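Local structure of thermotoga maritima TmcAL (Thermotoga maritima, 5Y0S) at residues A[96-101]-A[187-192]; A[220-225]-A[236-241]; A[259-264]-A[315-320]. The protein is a member of the HIGH nucleotidyl transferase family, with a Rossmann-like alpha/beta core joined to a large helical portion, and pairs with a second copy of itself. All blocks are in the same frame, centred on the assembly; numbering follows the deposited sequence.

Interaction 1 of 3, residues A[96-101]-A[187-192]; sequences VTDVVF and RFHTIK
The carboxylate of Asp98 is gripped by Arg187 and His189 of the neighbouring strand. Arg187 holds it side-on: NE donates to OD2 over 2.9 Å and NH2 to OD1 over 2.8 Å. The guanidinium and carboxylate planes are turned 43° apart, so NE comes down on OD2 from above the carboxylate plane, although OD2 itself lies in the guanidinium plane. His189 NE2 meets the anti lone pair of OD2 at 2.8 Å, the bond lying near the imidazole plane. Thr97 OG1 adds a 2.7 Å bond to OD1 on its anti side, from the same face as NH2. Four donors grip the two oxygens of the buried acid, while exposed Arg187 forms the solvent side; a bend at chi3 (-63°) turns the N-H edge of the guanidinium to the acid.

The backbones run parallel. Val99 and Phe101 turn their N-H and C=O groups to Arg187, His189 and Ile191, whereas Asp98 bonds the other way, to Val3 and Gly5. Strand 98-103 is thus an inner strand of the Rossmann-like sheet, between strands 3-8 and 187-192.

Beside the acid, Val100 CG1 touches Ile191 CG2 at 3.8 Å under helix 15-28. On the opposite face the packing is close and apolar. Val99 CG1 lies 3.7 Å from Phe188 CE2, the two side chains pointing the same way, as suits a slim branched residue beside a broad ring. Phe101 has CG between its backbone N and carbonyl carbon (chi1 58°), which sets His189 O over one face of the ring and puts CE2 3.5 Å from Thr190 CG2. Helix 167-182 covers Phe188 and helix 108-120 covers Phe101. Thr190 is partly exposed, its hydroxyl bonded to Asn106. Ile191 N still bonds Phe101 O at 3.1 Å.

Interaction 2 of 3, residues A[220-225]-A[236-241]; sequences KRWEEV and ILMREI
Trp222 meets Met238, Ile241 and Leu237 through its indole, and no hydrogen bond joins the two segments. Met238 CE lies 3.7 Å from Trp222 CE3, and Ile241 CD1 lies 3.7 Å from CH2, so two methyl ends approach the six-membered ring obliquely, from the side on which Met238 SD lies. Ile241 extends toward the ring from the opposite direction, its CG1 and CD1 drawn out straight (chi2 170°). Deeper in, Val225 CG1 and Leu237 CD2 touch at 3.9 Å with their side chains at about a right angle; compact branched residues suit this buried spot, where Met217 also reaches Leu237.

A sulfur-aromatic contact supplements these. Met238 SD stands above the same ring, 5.4 Å from its centroid and 23° off the normal, a distant Met-aromatic contact that the flexible, bent methionine chain can make. The other face of the indole is met by the CA of Lys220, 3.5 Å above the plane.

No charged pair crosses between the segments. Arg221 clasps Glu224 side-on, NE to OE2 and NH2 to OE1, while Arg239 turns NE and NH2 to the single oxygen OE2 of Glu240. Arg239 also pairs with Glu57, and Glu240 with Arg245.

Lys220 ends helix 210-218 in a Schellman motif and Arg221 is the N-cap of the next, so Trp222 opens a short helix against helix 231-242: side-chain packing between successive helices joined by a short loop.

Interaction 3 of 3, residues A[259-264]-A[315-320]; sequences SFFRLK and LFSVFE. With EDO (1,2-ethanediol), chain H.
Two helices pack together at the dimer interface: Phe260 of helix 254-261 lies against Val318 of helix 307-318. The heart of the contact is a CH-pi interaction. Val318 CG2 stands over the centre of the Phe260 ring, 4.1 Å from the centroid and 9° off the normal, because CG2 is anti to the backbone N of its valine. Phe260 reaches across with CG anti to its own N (chi1 -177°); the broad flat ring accepts both that methyl and the CA of Val318, 3.7 Å from CE1. Phe260 also packs on Phe260 of the second subunit.

Beside it, Phe261 CE1 touches Ser317 CB at 3.6 Å. Serine suits this buried place because it is small and its OG bonds back to Leu313 O, leaving its CB to meet the ring. The Phe261 ring also meets Phe283, edge-to-face, and Phe296.

The backbone turns through a type I turn from Phe261 to Lys264 and a Schellman motif at Glu320. Lys264 NZ and Glu320 OE2 lie 4.0 Å apart, beyond a salt bridge within the chain; Lys264 instead forms one with Glu320 of the second subunit. A 1,2-ethanediol, probably from the crystallisation liquor, lies by the backbone carbonyls of Phe319 and Glu320. Phe319 O, which also receives Lys393 NZ, takes a weak 3.3 Å hydrogen bond from O2 of the diol.

The three contacts follow one another along the chain and touch nowhere, their centres 31 to 38 Å apart. Interaction 1 joins strands of the alpha/beta sheet, so backbone hydrogen bonds carry it and a charged cluster lies at one end of one face. Interactions 2 and 3 join helices, and with no hydrogen bond across either pair they depend on side-chain packing round aromatic side chains. Helix 231-242 of interaction 2 is followed in sequence by helix 254-261 of interaction 3. Interactions 1 and 2 are partly buried, and no other subunit touches them. Interaction 3 is buried, and the second subunit adds both apolar packing and a salt bridge to it.

Interaction 1 of 3, residues A[96-101]-A[187-192]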
loop_
_atom_site.group_PDB
_atom_site.type_symbol
_atom_site.label_atom_id
_atom_site.label_comp_id
_atom_site.label_asym_id
_atom_site.label_seq_id
_atom_site.Cartn_x
_atom_site.Cartn_y
_atom_site.Cartn_z
ATOM N N VAL A 96 -22.181 24.742 -22.085
ATOM C CA VAL A 96 -23.246 24.553 -21.101
ATOM C C VAL A 96 -23.844 25.907 -20.714
ATOM O O VAL A 96 -23.117 26.803 -20.330
ATOM C CB VAL A 96 -22.738 23.814 -19.842
ATOM C CG1 VAL A 96 -23.758 23.921 -18.707
ATOM C CG2 VAL A 96 -22.464 22.349 -20.168
ATOM N N THR A 97 -25.144 26.092 -20.937
ATOM C CA THR A 97 -25.809 27.333 -20.554
ATOM C C THR A 97 -26.608 27.292 -19.252
ATOM O O THR A 97 -26.835 28.320 -18.622
ATOM C CB THR A 97 -26.790 27.757 -21.659
ATOM O OG1 THR A 97 -27.737 26.697 -21.843
ATOM C CG2 THR A 97 -26.051 28.023 -22.974
ATOM N N ASP A 98 -26.999 26.098 -18.828
ATOM C CA ASP A 98 -27.849 25.953 -17.659
ATOM C C ASP A 98 -27.423 24.751 -16.848
ATOM O O ASP A 98 -27.074 23.715 -17.409
ATOM C CB ASP A 98 -29.315 25.781 -18.043
ATOM C CG ASP A 98 -29.876 26.970 -18.785
ATOM O OD1 ASP A 98 -29.724 27.037 -20.028
ATOM O OD2 ASP A 98 -30.506 27.820 -18.124
ATOM N N VAL A 99 -27.473 24.897 -15.529
ATOM C CA VAL A 99 -27.266 23.788 -14.623
ATOM C C VAL A 99 -28.429 23.683 -13.623
ATOM O O VAL A 99 -28.868 24.683 -13.032
ATOM C CB VAL A 99 -25.901 23.926 -13.883
ATOM C CG1 VAL A 99 -25.819 22.998 -12.679
ATOM C CG2 VAL A 99 -24.749 23.670 -14.857
ATOM N N VAL A 100 -28.956 22.474 -13.470
ATOM C CA VAL A 100 -30.010 22.202 -12.486
ATOM C C VAL A 100 -29.433 21.327 -11.381
ATOM O O VAL A 100 -28.800 20.314 -11.667
ATOM C CB VAL A 100 -31.212 21.493 -13.135
ATOM C CG1 VAL A 100 -32.232 21.048 -12.093
ATOM C CG2 VAL A 100 -31.853 22.384 -14.188
ATOM N N PHE A 101 -29.627 21.699 -10.120
ATOM C CA PHE A 101 -29.208 20.796 -9.055
ATOM C C PHE A 101 -30.361 20.569 -8.063
ATOM O O PHE A 101 -31.234 21.428 -7.903
ATOM C CB PHE A 101 -27.938 21.329 -8.349
ATOM C CG PHE A 101 -28.089 22.702 -7.739
ATOM C CD1 PHE A 101 -27.620 23.832 -8.405
ATOM C CD2 PHE A 101 -28.665 22.858 -6.494
ATOM C CE1 PHE A 101 -27.744 25.089 -7.839
ATOM C CE2 PHE A 101 -28.796 24.116 -5.919
ATOM C CZ PHE A 101 -28.338 25.235 -6.600
ATOM N N ARG A 187 -26.475 29.709 -16.059
ATOM C CA ARG A 187 -27.659 29.978 -15.248
ATOM C C ARG A 187 -27.934 28.755 -14.393
ATOM O O ARG A 187 -28.046 27.637 -14.917
ATOM C CB ARG A 187 -28.879 30.300 -16.118
ATOM C CG ARG A 187 -28.708 31.539 -16.976
ATOM C CD ARG A 187 -29.878 31.688 -17.961
ATOM N NE ARG A 187 -29.963 30.579 -18.914
ATOM C CZ ARG A 187 -29.721 30.698 -20.211
ATOM N NH1 ARG A 187 -29.374 31.872 -20.710
ATOM N NH2 ARG A 187 -29.840 29.649 -21.015
ATOM N N PHE A 188 -28.045 28.972 -13.086
ATOM C CA PHE A 188 -28.281 27.888 -12.126
ATOM C C PHE A 188 -29.736 27.811 -11.687
ATOM O O PHE A 188 -30.387 28.835 -11.485
ATOM C CB PHE A 188 -27.366 28.055 -10.905
ATOM C CG PHE A 188 -25.940 27.679 -11.174
ATOM C CD1 PHE A 188 -25.042 28.618 -11.662
ATOM C CD2 PHE A 188 -25.500 26.380 -10.954
ATOM C CE1 PHE A 188 -23.728 28.264 -11.929
ATOM C CE2 PHE A 188 -24.182 26.017 -11.204
ATOM C CZ PHE A 188 -23.296 26.956 -11.699
ATOM N N HIS A 189 -30.247 26.588 -11.561
ATOM C CA HIS A 189 -31.641 26.363 -11.177
ATOM C C HIS A 189 -31.695 25.282 -10.101
ATOM O O HIS A 189 -30.853 24.386 -10.090
ATOM C CB HIS A 189 -32.508 25.909 -12.359
ATOM C CG HIS A 189 -32.258 26.642 -13.642
ATOM N ND1 HIS A 189 -33.204 27.458 -14.225
ATOM C CD2 HIS A 189 -31.193 26.643 -14.479
ATOM C CE1 HIS A 189 -32.722 27.950 -15.353
ATOM N NE2 HIS A 189 -31.501 27.477 -15.525
ATOM N N THR A 190 -32.685 25.356 -9.210
ATOM C CA THR A 190 -32.915 24.294 -8.248
ATOM C C THR A 190 -34.195 23.556 -8.616
ATOM O O THR A 190 -35.105 24.121 -9.237
ATOM C CB THR A 190 -33.050 24.796 -6.761
ATOM O OG1 THR A 190 -34.293 25.493 -6.581
ATOM C CG2 THR A 190 -31.923 25.699 -6.362
ATOM N N ILE A 191 -34.244 22.282 -8.249
ATOM C CA ILE A 191 -35.494 21.558 -8.162
ATOM C C ILE A 191 -35.521 20.919 -6.781
ATOM O O ILE A 191 -34.468 20.656 -6.187
ATOM C CB ILE A 191 -35.642 20.496 -9.269
ATOM C CG1 ILE A 191 -34.455 19.523 -9.232
ATOM C CG2 ILE A 191 -35.744 21.177 -10.617
ATOM C CD1 ILE A 191 -34.573 18.344 -10.221
ATOM N N LYS A 192 -36.718 20.696 -6.260
ATOM C CA LYS A 192 -36.865 20.164 -4.917
ATOM C C LYS A 192 -36.528 18.677 -4.922
ATOM O O LYS A 192 -37.109 17.894 -5.693
ATOM C CB LYS A 192 -38.295 20.399 -4.396
ATOM C CG LYS A 192 -38.595 19.817 -3.016
ATOM C CD LYS A 192 -38.232 20.797 -1.913
ATOM C CE LYS A 192 -38.677 20.311 -0.540
ATOM N NZ LYS A 192 -37.756 19.275 -0.001
#

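Interaction 2 of 3, residues A[220-225]-A[236-241]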
loop_
_atom_site.group_PDB
_atom_site.type_symbol
_atom_site.label_atom_id
_atom_site.label_comp_id
_atom_site.label_asym_id
_atom_site.label_seq_id
_atom_site.Cartn_x
_atom_site.Cartn_y
_atom_site.Cartn_z
ATOM N N LYS A 220 -28.248 -8.831 -0.262
ATOM C CA LYS A 220 -28.729 -9.642 -1.375
ATOM C C LYS A 220 -30.249 -9.557 -1.516
ATOM O O LYS A 220 -30.901 -10.546 -1.870
ATOM C CB LYS A 220 -28.299 -11.110 -1.211
ATOM C CG LYS A 220 -26.982 -11.477 -1.889
ATOM C CD LYS A 220 -25.788 -11.276 -0.973
ATOM C CE LYS A 220 -24.486 -11.715 -1.648
ATOM N NZ LYS A 220 -24.475 -13.168 -1.998
ATOM N N ARG A 221 -30.826 -8.383 -1.266
ATOM C CA ARG A 221 -32.255 -8.291 -1.450
ATOM C C ARG A 221 -32.444 -7.683 -2.822
ATOM O O ARG A 221 -32.625 -6.476 -2.972
ATOM C CB ARG A 221 -32.878 -7.423 -0.354
ATOM C CG ARG A 221 -32.729 -7.985 1.061
ATOM C CD ARG A 221 -32.791 -6.897 2.133
ATOM N NE ARG A 221 -34.109 -6.266 2.225
ATOM C CZ ARG A 221 -34.434 -5.308 3.095
ATOM N NH1 ARG A 221 -33.543 -4.853 3.968
ATOM N NH2 ARG A 221 -35.657 -4.800 3.094
ATOM N N TRP A 222 -32.528 -8.563 -3.815
ATOM C CA TRP A 222 -32.356 -8.139 -5.195
ATOM C C TRP A 222 -33.673 -7.765 -5.843
ATOM O O TRP A 222 -33.696 -7.035 -6.825
ATOM C CB TRP A 222 -31.663 -9.241 -6.007
ATOM C CG TRP A 222 -30.245 -9.518 -5.593
ATOM C CD1 TRP A 222 -29.769 -10.666 -5.023
ATOM C CD2 TRP A 222 -29.121 -8.637 -5.712
ATOM N NE1 TRP A 222 -28.420 -10.556 -4.783
ATOM C CE2 TRP A 222 -27.997 -9.320 -5.194
ATOM C CE3 TRP A 222 -28.950 -7.340 -6.210
ATOM C CZ2 TRP A 222 -26.726 -8.750 -5.160
ATOM C CZ3 TRP A 222 -27.679 -6.775 -6.173
ATOM C CH2 TRP A 222 -26.590 -7.478 -5.647
ATOM N N GLU A 223 -34.765 -8.229 -5.250
ATOM C CA GLU A 223 -36.094 -7.870 -5.701
ATOM C C GLU A 223 -36.351 -6.414 -5.364
ATOM O O GLU A 223 -36.889 -5.649 -6.175
ATOM C CB GLU A 223 -37.154 -8.761 -5.039
ATOM C CG GLU A 223 -37.224 -10.175 -5.581
ATOM C CD GLU A 223 -37.924 -10.240 -6.929
ATOM O OE1 GLU A 223 -39.119 -10.615 -6.964
ATOM O OE2 GLU A 223 -37.280 -9.916 -7.953
ATOM N N GLU A 224 -35.978 -6.047 -4.144
ATOM C CA GLU A 224 -36.121 -4.680 -3.678
ATOM C C GLU A 224 -35.132 -3.759 -4.394
ATOM O O GLU A 224 -35.404 -2.580 -4.589
ATOM C CB GLU A 224 -35.937 -4.631 -2.167
ATOM C CG GLU A 224 -37.044 -5.390 -1.451
ATOM C CD GLU A 224 -36.676 -5.760 -0.036
ATOM O OE1 GLU A 224 -37.237 -5.162 0.910
ATOM O OE2 GLU A 224 -35.826 -6.658 0.124
ATOM N N VAL A 225 -33.994 -4.302 -4.803
ATOM C CA VAL A 225 -33.077 -3.546 -5.657
ATOM C C VAL A 225 -33.724 -3.290 -7.026
ATOM O O VAL A 225 -33.661 -2.178 -7.545
ATOM C CB VAL A 225 -31.731 -4.273 -5.828
ATOM C CG1 VAL A 225 -30.879 -3.606 -6.913
ATOM C CG2 VAL A 225 -30.963 -4.282 -4.504
ATOM N N ILE A 236 -27.777 -3.295 -16.402
ATOM C CA ILE A 236 -26.339 -3.076 -16.454
ATOM C C ILE A 236 -25.668 -3.556 -15.151
ATOM O O ILE A 236 -24.571 -4.125 -15.188
ATOM C CB ILE A 236 -25.994 -1.589 -16.697
ATOM C CG1 ILE A 236 -26.527 -1.100 -18.059
ATOM C CG2 ILE A 236 -24.490 -1.339 -16.563
ATOM C CD1 ILE A 236 -25.877 -1.715 -19.234
ATOM N N LEU A 237 -26.333 -3.324 -14.016
ATOM C CA LEU A 237 -25.850 -3.782 -12.706
ATOM C C LEU A 237 -25.695 -5.299 -12.697
ATOM O O LEU A 237 -24.661 -5.826 -12.289
ATOM C CB LEU A 237 -26.803 -3.350 -11.576
ATOM C CG LEU A 237 -26.554 -3.895 -10.162
ATOM C CD1 LEU A 237 -25.271 -3.315 -9.550
ATOM C CD2 LEU A 237 -27.746 -3.615 -9.250
ATOM N N MET A 238 -26.725 -5.999 -13.161
ATOM C CA MET A 238 -26.686 -7.455 -13.211
ATOM C C MET A 238 -25.601 -7.933 -14.177
ATOM O O MET A 238 -24.879 -8.901 -13.886
ATOM C CB MET A 238 -28.044 -8.029 -13.627
ATOM C CG MET A 238 -29.104 -8.089 -12.513
ATOM S SD MET A 238 -28.551 -8.913 -11.008
ATOM C CE MET A 238 -28.576 -7.547 -9.859
ATOM N N ARG A 239 -25.493 -7.264 -15.324
ATOM C CA ARG A 239 -24.455 -7.594 -16.296
ATOM C C ARG A 239 -23.076 -7.565 -15.645
ATOM O O ARG A 239 -22.267 -8.470 -15.852
ATOM C CB ARG A 239 -24.479 -6.628 -17.475
ATOM C CG ARG A 239 -23.311 -6.827 -18.453
ATOM C CD ARG A 239 -23.200 -5.666 -19.419
ATOM N NE ARG A 239 -22.396 -4.578 -18.867
ATOM C CZ ARG A 239 -22.341 -3.359 -19.387
ATOM N NH1 ARG A 239 -23.070 -3.067 -20.465
ATOM N NH2 ARG A 239 -21.572 -2.432 -18.828
ATOM N N GLU A 240 -22.805 -6.513 -14.872
ATOM C CA GLU A 240 -21.507 -6.370 -14.201
ATOM C C GLU A 240 -21.308 -7.458 -13.172
ATOM O O GLU A 240 -20.229 -8.025 -13.068
ATOM C CB GLU A 240 -21.379 -4.999 -13.523
ATOM C CG GLU A 240 -21.413 -3.848 -14.514
ATOM C CD GLU A 240 -20.257 -3.926 -15.476
ATOM O OE1 GLU A 240 -19.116 -3.746 -15.009
ATOM O OE2 GLU A 240 -20.484 -4.183 -16.684
ATOM N N ILE A 241 -22.359 -7.745 -12.407
ATOM C CA ILE A 241 -22.278 -8.748 -11.361
ATOM C C ILE A 241 -22.065 -10.144 -11.962
ATOM O O ILE A 241 -21.255 -10.931 -11.454
ATOM C CB ILE A 241 -23.544 -8.720 -10.475
ATOM C CG1 ILE A 241 -23.536 -7.458 -9.595
ATOM C CG2 ILE A 241 -23.648 -9.988 -9.617
ATOM C CD1 ILE A 241 -24.849 -7.212 -8.848
#

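Interaction 3 of 3, residues A[259-264]-A[315-320]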
loop_
_atom_site.group_PDB
_atom_site.type_symbol
_atom_site.label_atom_id
_atom_site.label_comp_id
_atom_site.label_asym_id
_atom_site.label_seq_id
_atom_site.Cartn_x
_atom_site.Cartn_y
_atom_site.Cartn_z
ATOM N N SER A 259 -3.785 -2.062 6.272
ATOM C CA SER A 259 -2.406 -2.545 6.125
ATOM C C SER A 259 -1.478 -1.449 5.570
ATOM O O SER A 259 -0.335 -1.302 6.002
ATOM C CB SER A 259 -2.365 -3.782 5.210
ATOM O OG SER A 259 -3.141 -4.849 5.747
ATOM N N PHE A 260 -1.990 -0.678 4.621
ATOM C CA PHE A 260 -1.274 0.451 4.040
ATOM C C PHE A 260 -0.938 1.524 5.094
ATOM O O PHE A 260 0.183 2.038 5.143
ATOM C CB PHE A 260 -2.114 1.042 2.896
ATOM C CG PHE A 260 -1.442 2.172 2.159
ATOM C CD1 PHE A 260 -1.574 3.484 2.600
ATOM C CD2 PHE A 260 -0.711 1.927 1.004
ATOM C CE1 PHE A 260 -0.968 4.528 1.919
ATOM C CE2 PHE A 260 -0.098 2.965 0.328
ATOM C CZ PHE A 260 -0.231 4.267 0.783
ATOM N N PHE A 261 -1.891 1.842 5.963
ATOM C CA PHE A 261 -1.637 2.854 6.991
ATOM C C PHE A 261 -0.602 2.362 8.005
ATOM O O PHE A 261 0.134 3.162 8.577
ATOM C CB PHE A 261 -2.936 3.260 7.701
ATOM C CG PHE A 261 -3.989 3.797 6.779
ATOM C CD1 PHE A 261 -3.645 4.400 5.578
ATOM C CD2 PHE A 261 -5.334 3.687 7.107
ATOM C CE1 PHE A 261 -4.627 4.879 4.719
ATOM C CE2 PHE A 261 -6.317 4.163 6.255
ATOM C CZ PHE A 261 -5.969 4.759 5.061
ATOM N N ARG A 262 -0.513 1.050 8.206
ATOM C CA ARG A 262 0.538 0.499 9.067
ATOM C C ARG A 262 1.934 0.631 8.487
ATOM O O ARG A 262 2.921 0.404 9.180
ATOM C CB ARG A 262 0.292 -0.974 9.361
ATOM C CG ARG A 262 -0.887 -1.203 10.232
ATOM C CD ARG A 262 -0.884 -2.595 10.772
ATOM N NE ARG A 262 -2.027 -2.757 11.651
ATOM C CZ ARG A 262 -2.259 -3.838 12.372
ATOM N NH1 ARG A 262 -1.415 -4.859 12.322
ATOM N NH2 ARG A 262 -3.332 -3.884 13.152
ATOM N N LEU A 263 2.027 0.967 7.210
ATOM C CA LEU A 263 3.330 1.163 6.596
ATOM C C LEU A 263 3.824 2.605 6.748
ATOM O O LEU A 263 4.978 2.906 6.463
ATOM C CB LEU A 263 3.270 0.784 5.116
ATOM C CG LEU A 263 2.858 -0.671 4.841
ATOM C CD1 LEU A 263 2.664 -0.956 3.326
ATOM C CD2 LEU A 263 3.894 -1.612 5.456
ATOM N N LYS A 264 2.945 3.496 7.185
ATOM C CA LYS A 264 3.245 4.921 7.143
ATOM C C LYS A 264 3.424 5.521 8.530
ATOM O O LYS A 264 2.784 5.082 9.484
ATOM C CB LYS A 264 2.131 5.660 6.402
ATOM C CG LYS A 264 1.866 5.121 5.006
ATOM C CD LYS A 264 3.106 5.212 4.136
ATOM C CE LYS A 264 2.817 4.664 2.733
ATOM N NZ LYS A 264 3.875 5.055 1.768
ATOM N N LEU A 315 -8.774 7.712 1.485
ATOM C CA LEU A 315 -8.577 7.624 0.038
ATOM C C LEU A 315 -7.429 8.537 -0.372
ATOM O O LEU A 315 -6.572 8.133 -1.147
ATOM C CB LEU A 315 -9.841 8.002 -0.735
ATOM C CG LEU A 315 -11.051 7.067 -0.751
ATOM C CD1 LEU A 315 -11.957 7.482 -1.898
ATOM C CD2 LEU A 315 -10.607 5.624 -0.897
ATOM N N PHE A 316 -7.419 9.759 0.166
ATOM C CA PHE A 316 -6.323 10.693 -0.104
ATOM C C PHE A 316 -4.973 10.099 0.297
ATOM O O PHE A 316 -3.960 10.353 -0.353
ATOM C CB PHE A 316 -6.508 12.017 0.653
ATOM C CG PHE A 316 -7.670 12.851 0.179
ATOM C CD1 PHE A 316 -8.108 12.785 -1.133
ATOM C CD2 PHE A 316 -8.330 13.699 1.066
ATOM C CE1 PHE A 316 -9.189 13.559 -1.561
ATOM C CE2 PHE A 316 -9.417 14.470 0.650
ATOM C CZ PHE A 316 -9.846 14.397 -0.665
ATOM N N SER A 317 -4.956 9.345 1.396
ATOM C CA SER A 317 -3.716 8.736 1.883
ATOM C C SER A 317 -3.231 7.646 0.937
ATOM O O SER A 317 -2.076 7.634 0.511
ATOM C CB SER A 317 -3.912 8.149 3.284
ATOM O OG SER A 317 -4.228 9.173 4.222
ATOM N N VAL A 318 -4.126 6.726 0.610
ATOM C CA VAL A 318 -3.756 5.582 -0.196
ATOM C C VAL A 318 -3.333 6.047 -1.601
ATOM O O VAL A 318 -2.482 5.429 -2.216
ATOM C CB VAL A 318 -4.917 4.538 -0.258
ATOM C CG1 VAL A 318 -5.990 4.930 -1.296
ATOM C CG2 VAL A 318 -4.378 3.160 -0.537
ATOM N N PHE A 319 -3.905 7.149 -2.093
ATOM C CA PHE A 319 -3.561 7.651 -3.423
ATOM C C PHE A 319 -2.495 8.750 -3.363
ATOM O O PHE A 319 -2.138 9.337 -4.387
ATOM C CB PHE A 319 -4.812 8.175 -4.139
ATOM C CG PHE A 319 -5.814 7.102 -4.470
ATOM C CD1 PHE A 319 -5.399 5.880 -4.985
ATOM C CD2 PHE A 319 -7.173 7.313 -4.265
ATOM C CE1 PHE A 319 -6.324 4.884 -5.301
ATOM C CE2 PHE A 319 -8.098 6.325 -4.571
ATOM C CZ PHE A 319 -7.673 5.111 -5.088
ATOM N N GLU A 320 -2.006 9.037 -2.160
ATOM C CA GLU A 320 -0.942 10.022 -1.968
ATOM C C GLU A 320 -1.333 11.356 -2.592
ATOM O O GLU A 320 -0.590 11.956 -3.368
ATOM C CB GLU A 320 0.388 9.499 -2.540
ATOM C CG GLU A 320 0.842 8.187 -1.883
ATOM C CD GLU A 320 2.242 7.735 -2.300
ATOM O OE1 GLU A 320 2.543 7.710 -3.517
ATOM O OE2 GLU A 320 3.036 7.381 -1.400
HETATM C C1 EDO H . -0.493 13.057 -6.314
HETATM O O1 EDO H . -0.596 13.591 -7.638
HETATM C C2 EDO H . -0.618 11.546 -6.402
HETATM O O2 EDO H . -1.832 11.255 -7.091
#